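Local atomic coordinates of cytochrome P450 monooxygenase (Rhodococcus sp. ECU0066, PDB entry 6KBH), a protein that probably acts as a self-sufficient monooxygenase, passing electrons from FMN through a [2Fe-2S] cluster to the heme of its P450 domain. Residues R166-E178 with D437-R451. Residues are numbered along the deposited sequence; the frame is centred on the assembly and turned at random.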
# COMPACT_ATOMS: atom_id res chain seq x y z
N ARG A 166 -30.66 2.90 4.09
CA ARG A 166 -31.87 3.55 3.58
C ARG A 166 -32.45 2.79 2.40
O ARG A 166 -33.67 2.69 2.26
CB ARG A 166 -31.56 4.99 3.18
CG ARG A 166 -30.82 5.77 4.25
CD ARG A 166 -30.72 7.24 3.88
NE ARG A 166 -29.82 7.95 4.78
CZ ARG A 166 -29.66 9.27 4.80
NH1 ARG A 166 -30.35 10.03 3.96
NH2 ARG A 166 -28.81 9.82 5.66
N PHE A 167 -31.58 2.24 1.55
CA PHE A 167 -32.00 1.53 0.35
C PHE A 167 -31.74 0.03 0.45
O PHE A 167 -31.75 -0.67 -0.58
CB PHE A 167 -31.31 2.14 -0.87
CG PHE A 167 -29.79 2.20 -0.78
CD1 PHE A 167 -29.04 1.05 -0.59
CD2 PHE A 167 -29.13 3.41 -0.89
CE1 PHE A 167 -27.65 1.11 -0.50
CE2 PHE A 167 -27.75 3.48 -0.80
CZ PHE A 167 -27.01 2.34 -0.61
N ILE A 168 -31.53 -0.49 1.66
CA ILE A 168 -31.12 -1.88 1.85
C ILE A 168 -32.22 -2.85 1.42
O ILE A 168 -31.93 -3.95 0.92
CB ILE A 168 -30.73 -2.10 3.31
CG1 ILE A 168 -30.59 -3.59 3.64
CG2 ILE A 168 -31.78 -1.54 4.22
CD1 ILE A 168 -29.44 -4.24 2.97
N ASP A 169 -33.48 -2.48 1.62
CA ASP A 169 -34.59 -3.41 1.44
C ASP A 169 -35.29 -3.27 0.10
O ASP A 169 -36.26 -3.99 -0.16
CB ASP A 169 -35.60 -3.22 2.58
CG ASP A 169 -35.05 -3.65 3.92
OD1 ASP A 169 -34.28 -4.64 3.96
OD2 ASP A 169 -35.37 -3.00 4.94
N THR A 170 -34.81 -2.38 -0.78
CA THR A 170 -35.49 -2.15 -2.05
C THR A 170 -35.16 -3.21 -3.09
O THR A 170 -35.98 -3.49 -3.96
CB THR A 170 -35.13 -0.76 -2.59
OG1 THR A 170 -33.74 -0.74 -2.95
CG2 THR A 170 -35.40 0.31 -1.55
N GLY A 171 -33.97 -3.80 -3.02
CA GLY A 171 -33.51 -4.67 -4.08
C GLY A 171 -33.07 -3.94 -5.34
O GLY A 171 -32.83 -4.60 -6.35
N HIS A 172 -32.97 -2.62 -5.29
CA HIS A 172 -32.77 -1.81 -6.49
C HIS A 172 -32.36 -0.41 -6.07
O HIS A 172 -33.07 0.23 -5.27
CB HIS A 172 -34.05 -1.79 -7.33
CG HIS A 172 -34.16 -0.62 -8.26
ND1 HIS A 172 -34.78 0.55 -7.90
CD2 HIS A 172 -33.75 -0.46 -9.54
CE1 HIS A 172 -34.73 1.40 -8.92
NE2 HIS A 172 -34.11 0.81 -9.92
N VAL A 173 -31.23 0.07 -6.59
CA VAL A 173 -30.70 1.37 -6.20
C VAL A 173 -29.70 1.80 -7.26
O VAL A 173 -29.04 0.97 -7.89
CB VAL A 173 -30.05 1.31 -4.79
CG1 VAL A 173 -29.01 0.21 -4.73
CG2 VAL A 173 -29.41 2.64 -4.42
N ASP A 174 -29.60 3.12 -7.48
CA ASP A 174 -28.42 3.69 -8.10
C ASP A 174 -27.41 3.95 -6.99
O ASP A 174 -27.59 4.86 -6.18
CB ASP A 174 -28.71 4.99 -8.84
CG ASP A 174 -27.44 5.67 -9.32
OD1 ASP A 174 -26.60 4.98 -9.92
OD2 ASP A 174 -27.28 6.89 -9.08
N LEU A 175 -26.36 3.14 -6.96
CA LEU A 175 -25.34 3.31 -5.93
C LEU A 175 -24.76 4.72 -5.95
O LEU A 175 -24.59 5.34 -4.90
CB LEU A 175 -24.25 2.25 -6.11
CG LEU A 175 -24.62 0.78 -5.96
CD1 LEU A 175 -23.44 -0.13 -6.26
CD2 LEU A 175 -25.19 0.49 -4.58
N VAL A 176 -24.53 5.27 -7.15
CA VAL A 176 -23.86 6.56 -7.29
C VAL A 176 -24.61 7.65 -6.53
O VAL A 176 -24.10 8.24 -5.58
CB VAL A 176 -23.69 6.94 -8.78
CG1 VAL A 176 -23.12 8.35 -8.91
CG2 VAL A 176 -22.81 5.94 -9.49
N ASP A 177 -25.86 7.91 -6.93
CA ASP A 177 -26.58 9.06 -6.40
C ASP A 177 -26.93 8.87 -4.93
O ASP A 177 -26.84 9.81 -4.13
CB ASP A 177 -27.85 9.32 -7.21
CG ASP A 177 -27.58 10.11 -8.47
OD1 ASP A 177 -26.65 10.94 -8.47
OD2 ASP A 177 -28.31 9.90 -9.46
N GLU A 178 -27.34 7.66 -4.54
CA GLU A 178 -27.80 7.45 -3.18
C GLU A 178 -26.68 7.11 -2.21
O GLU A 178 -26.80 7.38 -1.01
CB GLU A 178 -28.87 6.36 -3.14
CG GLU A 178 -30.02 6.57 -4.13
CD GLU A 178 -30.74 7.90 -3.94
OE1 GLU A 178 -30.82 8.39 -2.79
OE2 GLU A 178 -31.23 8.46 -4.95
N ASP A 437 -22.10 8.24 -14.43
CA ASP A 437 -23.21 9.01 -13.89
C ASP A 437 -24.04 8.15 -12.95
O ASP A 437 -24.54 8.64 -11.93
CB ASP A 437 -24.08 9.55 -15.03
CG ASP A 437 -23.34 10.52 -15.92
OD1 ASP A 437 -22.38 11.15 -15.43
OD2 ASP A 437 -23.72 10.66 -17.10
N HIS A 438 -24.19 6.87 -13.27
CA HIS A 438 -24.99 5.96 -12.46
C HIS A 438 -24.44 4.56 -12.58
O HIS A 438 -23.87 4.18 -13.61
CB HIS A 438 -26.46 5.96 -12.89
CG HIS A 438 -27.08 7.31 -12.97
ND1 HIS A 438 -27.21 8.14 -11.88
CD2 HIS A 438 -27.59 8.00 -14.02
CE1 HIS A 438 -27.78 9.27 -12.25
NE2 HIS A 438 -28.02 9.21 -13.54
N VAL A 439 -24.61 3.78 -11.51
CA VAL A 439 -24.47 2.34 -11.56
C VAL A 439 -25.74 1.76 -10.92
O VAL A 439 -26.08 2.11 -9.79
CB VAL A 439 -23.17 1.84 -10.88
CG1 VAL A 439 -23.30 1.65 -9.39
CG2 VAL A 439 -22.68 0.57 -11.54
N TRP A 440 -26.48 0.98 -11.70
CA TRP A 440 -27.79 0.48 -11.28
C TRP A 440 -27.64 -0.98 -10.90
O TRP A 440 -27.18 -1.79 -11.71
CB TRP A 440 -28.83 0.67 -12.39
CG TRP A 440 -29.18 2.10 -12.66
CD1 TRP A 440 -28.72 2.88 -13.69
CD2 TRP A 440 -30.05 2.94 -11.89
NE1 TRP A 440 -29.26 4.14 -13.61
CE2 TRP A 440 -30.08 4.20 -12.51
CE3 TRP A 440 -30.81 2.74 -10.73
CZ2 TRP A 440 -30.84 5.27 -12.02
CZ3 TRP A 440 -31.57 3.80 -10.24
CH2 TRP A 440 -31.57 5.04 -10.89
N VAL A 441 -28.03 -1.32 -9.68
CA VAL A 441 -27.80 -2.64 -9.13
C VAL A 441 -29.10 -3.20 -8.57
O VAL A 441 -29.88 -2.49 -7.93
CB VAL A 441 -26.70 -2.62 -8.05
CG1 VAL A 441 -25.37 -2.24 -8.66
CG2 VAL A 441 -27.07 -1.66 -6.94
N ARG A 442 -29.34 -4.48 -8.84
CA ARG A 442 -30.44 -5.23 -8.27
C ARG A 442 -29.91 -6.23 -7.25
O ARG A 442 -28.73 -6.59 -7.26
CB ARG A 442 -31.22 -5.97 -9.36
CG ARG A 442 -30.45 -7.17 -9.89
CD ARG A 442 -31.29 -8.16 -10.68
NE ARG A 442 -32.10 -7.53 -11.71
CZ ARG A 442 -32.03 -7.84 -13.00
NH1 ARG A 442 -31.18 -8.77 -13.41
NH2 ARG A 442 -32.81 -7.23 -13.87
N TRP A 443 -30.79 -6.66 -6.35
CA TRP A 443 -30.51 -7.77 -5.45
C TRP A 443 -31.84 -8.28 -4.90
O TRP A 443 -32.88 -7.63 -5.03
CB TRP A 443 -29.55 -7.38 -4.32
CG TRP A 443 -30.16 -6.51 -3.27
CD1 TRP A 443 -30.74 -6.90 -2.10
CD2 TRP A 443 -30.23 -5.08 -3.29
NE1 TRP A 443 -31.18 -5.81 -1.40
CE2 TRP A 443 -30.87 -4.68 -2.11
CE3 TRP A 443 -29.81 -4.11 -4.20
CZ2 TRP A 443 -31.11 -3.34 -1.81
CZ3 TRP A 443 -30.05 -2.79 -3.90
CH2 TRP A 443 -30.69 -2.41 -2.72
N ASP A 444 -31.78 -9.45 -4.27
CA ASP A 444 -32.96 -10.06 -3.67
C ASP A 444 -33.06 -9.60 -2.22
O ASP A 444 -32.26 -10.04 -1.38
CB ASP A 444 -32.88 -11.58 -3.74
CG ASP A 444 -34.19 -12.26 -3.39
OD1 ASP A 444 -35.12 -11.56 -2.93
OD2 ASP A 444 -34.29 -13.49 -3.57
N PRO A 445 -34.03 -8.75 -1.87
CA PRO A 445 -34.05 -8.19 -0.50
C PRO A 445 -34.28 -9.22 0.59
O PRO A 445 -33.61 -9.17 1.62
CB PRO A 445 -35.19 -7.16 -0.56
CG PRO A 445 -35.39 -6.88 -2.02
CD PRO A 445 -35.09 -8.17 -2.71
N ALA A 446 -35.22 -10.15 0.40
CA ALA A 446 -35.48 -11.14 1.44
C ALA A 446 -34.23 -11.95 1.76
O ALA A 446 -34.04 -12.38 2.91
CB ALA A 446 -36.61 -12.07 1.01
N ARG A 447 -33.36 -12.13 0.77
CA ARG A 447 -32.21 -13.03 0.83
C ARG A 447 -30.97 -12.40 1.45
O ARG A 447 -29.92 -13.05 1.49
CB ARG A 447 -31.91 -13.53 -0.58
CG ARG A 447 -30.91 -14.67 -0.69
CD ARG A 447 -30.92 -15.19 -2.10
NE ARG A 447 -32.13 -15.97 -2.33
CZ ARG A 447 -32.14 -17.29 -2.49
NH1 ARG A 447 -31.00 -17.96 -2.47
NH2 ARG A 447 -33.28 -17.92 -2.70
N ASN A 448 -31.05 -11.15 1.92
CA ASN A 448 -29.91 -10.56 2.60
C ASN A 448 -29.43 -11.50 3.70
O ASN A 448 -30.24 -11.92 4.54
CB ASN A 448 -30.25 -9.20 3.22
CG ASN A 448 -30.85 -8.22 2.23
OD1 ASN A 448 -31.79 -7.49 2.57
ND2 ASN A 448 -30.32 -8.19 1.02
N PRO A 449 -28.15 -11.88 3.73
CA PRO A 449 -27.64 -12.60 4.90
C PRO A 449 -27.84 -11.83 6.18
O PRO A 449 -27.80 -12.41 7.27
CB PRO A 449 -26.14 -12.78 4.59
CG PRO A 449 -26.01 -12.55 3.11
CD PRO A 449 -27.08 -11.55 2.77
N GLU A 450 -28.10 -10.52 6.07
CA GLU A 450 -28.14 -9.63 7.22
C GLU A 450 -29.34 -9.90 8.11
O GLU A 450 -29.22 -9.89 9.34
CB GLU A 450 -28.16 -8.19 6.71
CG GLU A 450 -28.24 -7.13 7.78
CD GLU A 450 -28.77 -5.83 7.23
OE1 GLU A 450 -28.06 -5.20 6.42
OE2 GLU A 450 -29.90 -5.45 7.60
N ARG A 451 -30.52 -10.15 7.53
CA ARG A 451 -31.73 -10.26 8.33
C ARG A 451 -31.80 -11.55 9.12
O ARG A 451 -32.57 -11.64 10.08
CB ARG A 451 -32.97 -10.13 7.44
CG ARG A 451 -33.54 -8.73 7.41
CD ARG A 451 -34.90 -8.72 6.76
NE ARG A 451 -34.83 -8.36 5.36
CZ ARG A 451 -35.64 -8.84 4.42
NH1 ARG A 451 -36.58 -9.72 4.74
NH2 ARG A 451 -35.50 -8.44 3.17
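V173 and V441 form the central, hydrogen-bonded pair of a short antiparallel ladder in which strand 172-174 runs along 440-442, their axes approaching to 5.0 Å, with directions 162° apart. Each valine donates its N-H to the other's carbonyl, V441 N to V173 O at 3.1 Å, and bonds from W443 N to G171 O and L175 N to V439 O extend the ladder at its ends. Strand 418-419 pairs with the far edge of 440-442, completing a three-stranded sheet of the P450 part.

W443 illustrates how an indole can pack on a glycine. G171 CA sits over one ring face, 3.4 Å from the centroid of the six-membered ring, while NE1 reaches I168 O in a weak, bent bond (3.1 Å, 125°). V173 CG1 meets the indole edge elsewhere, at CZ3. Replacing W443 by an alanine would probably leave G171 without its aromatic cover and I168 O without this donor.

On the H172 side of the sheet, D174 CB sits over the W440 six-membered ring, 3.4 Å from its centroid. With CG anti to N (chi1 172°), the D174 carboxylate reaches the 438-439 backbone: OD1 accepts from V439 N at 2.8 Å, whereas OD2 takes the N-capping bond from D177 N and a weak one from H438 ND1. On the V173 face, L175 packs on V439 and V441, and all three lean on helix 284-300. One carboxylate thus couples strand pairing to the start of helix 175-180, and H438, with D177 OD2 also near, meets two carboxylates, which would probably favour its protonated form.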